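Local coordinates for protein agrin (Gallus gallus, PDB 1PZ7) that binds calcium through a laminin G domain and has a function modulated by alternative splicing and calcium binding, at residues L150-M155 with L186-D191. Sequence-based numbering, arbitrary orientation.
Sequences LWLGGM and LHLVED
Two leucine pairs make this a purely apolar contact between one sheet of the laminin G β-sandwich and a loop leaving the other: Leu150 and Leu152, from strand 149-152 of the six-stranded sheet, meet Leu186 and Leu188, in the loop that follows strand 184-185. Alternation along the strand sends both of its leucines toward the loop, while Trp151 between them packs on Tyr22. Leu150 and Leu186 reach for each other tip to tip, Leu150 CD2 lying 4.1 Å from Leu186 CD2. The second pair is closer and differently turned. Here the side chains cross at about a right angle, with Leu152 CD2 3.5 Å from Leu188 CD2; with CG anti to its carbonyl carbon (chi1 -63°), Leu188 swings a methyl back to the strand although its CB does not head there. Val179 of strand 175-181 lies against both loop leucines, and Tyr25 touches Leu152 and Leu186 while its OH hydrogen-bonds to Leu188 O. The loop has polar bonds of its own: His187 N donates to Asp191 OD1 at 2.9 Å, from above the carboxylate plane, and Asp191 N to His187 O. Since no hydrogen bond links the two segments, their direct cohesion probably rests on methyl packing and the burial of apolar surface.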
loop_
_atom_site.group_PDB
_atom_site.type_symbol
_atom_site.label_atom_id
_atom_site.label_comp_id
_atom_site.label_asym_id
_atom_site.label_seq_id
_atom_site.Cartn_x
_atom_site.Cartn_y
_atom_site.Cartn_z
ATOM N N LEU A 150 -8.835 -2.154 -0.589
ATOM C CA LEU A 150 -7.413 -1.990 -0.845
ATOM C C LEU A 150 -7.222 -1.480 -2.267
ATOM O O LEU A 150 -7.804 -2.015 -3.209
ATOM C CB LEU A 150 -6.691 -3.324 -0.655
ATOM C CG LEU A 150 -5.224 -3.381 -1.080
ATOM C CD1 LEU A 150 -4.388 -2.517 -0.182
ATOM C CD2 LEU A 150 -4.732 -4.821 -1.059
ATOM N N TRP A 151 -6.416 -0.437 -2.421
ATOM C CA TRP A 151 -6.130 0.121 -3.735
ATOM C C TRP A 151 -4.639 0.042 -4.015
ATOM O O TRP A 151 -3.826 0.297 -3.136
ATOM C CB TRP A 151 -6.605 1.575 -3.828
ATOM C CG TRP A 151 -8.095 1.731 -3.781
ATOM C CD1 TRP A 151 -8.864 1.931 -2.673
ATOM C CD2 TRP A 151 -8.997 1.712 -4.891
ATOM N NE1 TRP A 151 -10.187 2.028 -3.023
ATOM C CE2 TRP A 151 -10.298 1.897 -4.381
ATOM C CE3 TRP A 151 -8.840 1.549 -6.267
ATOM C CZ2 TRP A 151 -11.425 1.927 -5.194
ATOM C CZ3 TRP A 151 -9.962 1.578 -7.074
ATOM C CH2 TRP A 151 -11.238 1.769 -6.535
ATOM N N LEU A 152 -4.291 -0.307 -5.245
ATOM C CA LEU A 152 -2.901 -0.426 -5.640
ATOM C C LEU A 152 -2.610 0.533 -6.789
ATOM O O LEU A 152 -3.392 0.628 -7.728
ATOM C CB LEU A 152 -2.637 -1.865 -6.074
ATOM C CG LEU A 152 -1.205 -2.340 -6.288
ATOM C CD1 LEU A 152 -0.424 -2.324 -4.995
ATOM C CD2 LEU A 152 -1.236 -3.744 -6.871
ATOM N N GLY A 153 -1.493 1.253 -6.691
ATOM C CA GLY A 153 -1.041 2.159 -7.735
ATOM C C GLY A 153 -1.704 3.521 -7.756
ATOM O O GLY A 153 -1.329 4.398 -8.532
ATOM N N GLY A 154 -2.697 3.708 -6.903
ATOM C CA GLY A 154 -3.460 4.932 -6.906
ATOM C C GLY A 154 -4.701 4.736 -6.078
ATOM O O GLY A 154 -4.854 3.711 -5.408
ATOM N N MET A 155 -5.590 5.716 -6.141
ATOM C CA MET A 155 -6.753 5.747 -5.286
ATOM C C MET A 155 -7.932 6.373 -5.998
ATOM O O MET A 155 -7.762 7.288 -6.793
ATOM C CB MET A 155 -6.398 6.613 -4.090
ATOM C CG MET A 155 -7.215 6.399 -2.885
ATOM S SD MET A 155 -6.135 6.728 -1.537
ATOM C CE MET A 155 -6.018 8.505 -1.571
ATOM N N LEU A 186 -1.851 -11.872 -3.866
ATOM C CA LEU A 186 -2.893 -11.231 -4.643
ATOM C C LEU A 186 -2.806 -11.682 -6.091
ATOM O O LEU A 186 -1.717 -11.869 -6.632
ATOM C CB LEU A 186 -2.717 -9.717 -4.580
ATOM C CG LEU A 186 -3.882 -8.895 -4.036
ATOM C CD1 LEU A 186 -4.290 -9.383 -2.653
ATOM C CD2 LEU A 186 -3.483 -7.436 -3.995
ATOM N N HIS A 187 -3.961 -11.875 -6.710
ATOM C CA HIS A 187 -4.024 -12.173 -8.130
ATOM C C HIS A 187 -4.333 -10.811 -8.753
ATOM O O HIS A 187 -5.487 -10.448 -8.931
ATOM C CB HIS A 187 -5.113 -13.206 -8.430
ATOM C CG HIS A 187 -4.919 -14.517 -7.723
ATOM N ND1 HIS A 187 -5.955 -15.396 -7.486
ATOM C CD2 HIS A 187 -3.809 -15.097 -7.207
ATOM C CE1 HIS A 187 -5.491 -16.459 -6.851
ATOM N NE2 HIS A 187 -4.193 -16.300 -6.667
ATOM N N LEU A 188 -3.283 -10.058 -9.063
ATOM C CA LEU A 188 -3.424 -8.673 -9.511
ATOM C C LEU A 188 -4.440 -8.472 -10.624
ATOM O O LEU A 188 -5.256 -7.553 -10.565
ATOM C CB LEU A 188 -2.066 -8.106 -9.925
ATOM C CG LEU A 188 -1.031 -8.027 -8.800
ATOM C CD1 LEU A 188 0.278 -7.488 -9.349
ATOM C CD2 LEU A 188 -1.516 -7.180 -7.622
ATOM N N VAL A 189 -4.393 -9.330 -11.631
ATOM C CA VAL A 189 -5.304 -9.224 -12.761
ATOM C C VAL A 189 -6.690 -9.774 -12.423
ATOM O O VAL A 189 -7.693 -9.075 -12.565
ATOM C CB VAL A 189 -4.729 -9.952 -13.998
ATOM C CG1 VAL A 189 -5.757 -10.035 -15.116
ATOM C CG2 VAL A 189 -3.471 -9.247 -14.487
ATOM N N GLU A 190 -6.740 -11.016 -11.952
ATOM C CA GLU A 190 -8.014 -11.691 -11.706
ATOM C C GLU A 190 -8.777 -11.210 -10.459
ATOM O O GLU A 190 -10.014 -11.284 -10.436
ATOM C CB GLU A 190 -7.796 -13.209 -11.647
ATOM C CG GLU A 190 -7.171 -13.797 -12.908
ATOM C CD GLU A 190 -8.082 -13.723 -14.120
ATOM O OE1 GLU A 190 -7.561 -13.677 -15.257
ATOM O OE2 GLU A 190 -9.319 -13.716 -13.943
ATOM N N ASP A 191 -8.055 -10.747 -9.438
ATOM C CA ASP A 191 -8.669 -10.267 -8.190
ATOM C C ASP A 191 -9.198 -8.823 -8.282
ATOM O O ASP A 191 -9.994 -8.404 -7.443
ATOM C CB ASP A 191 -7.676 -10.351 -7.013
ATOM C CG ASP A 191 -7.445 -11.776 -6.512
ATOM O OD1 ASP A 191 -6.591 -11.936 -5.601
ATOM O OD2 ASP A 191 -8.053 -12.784 -6.945
#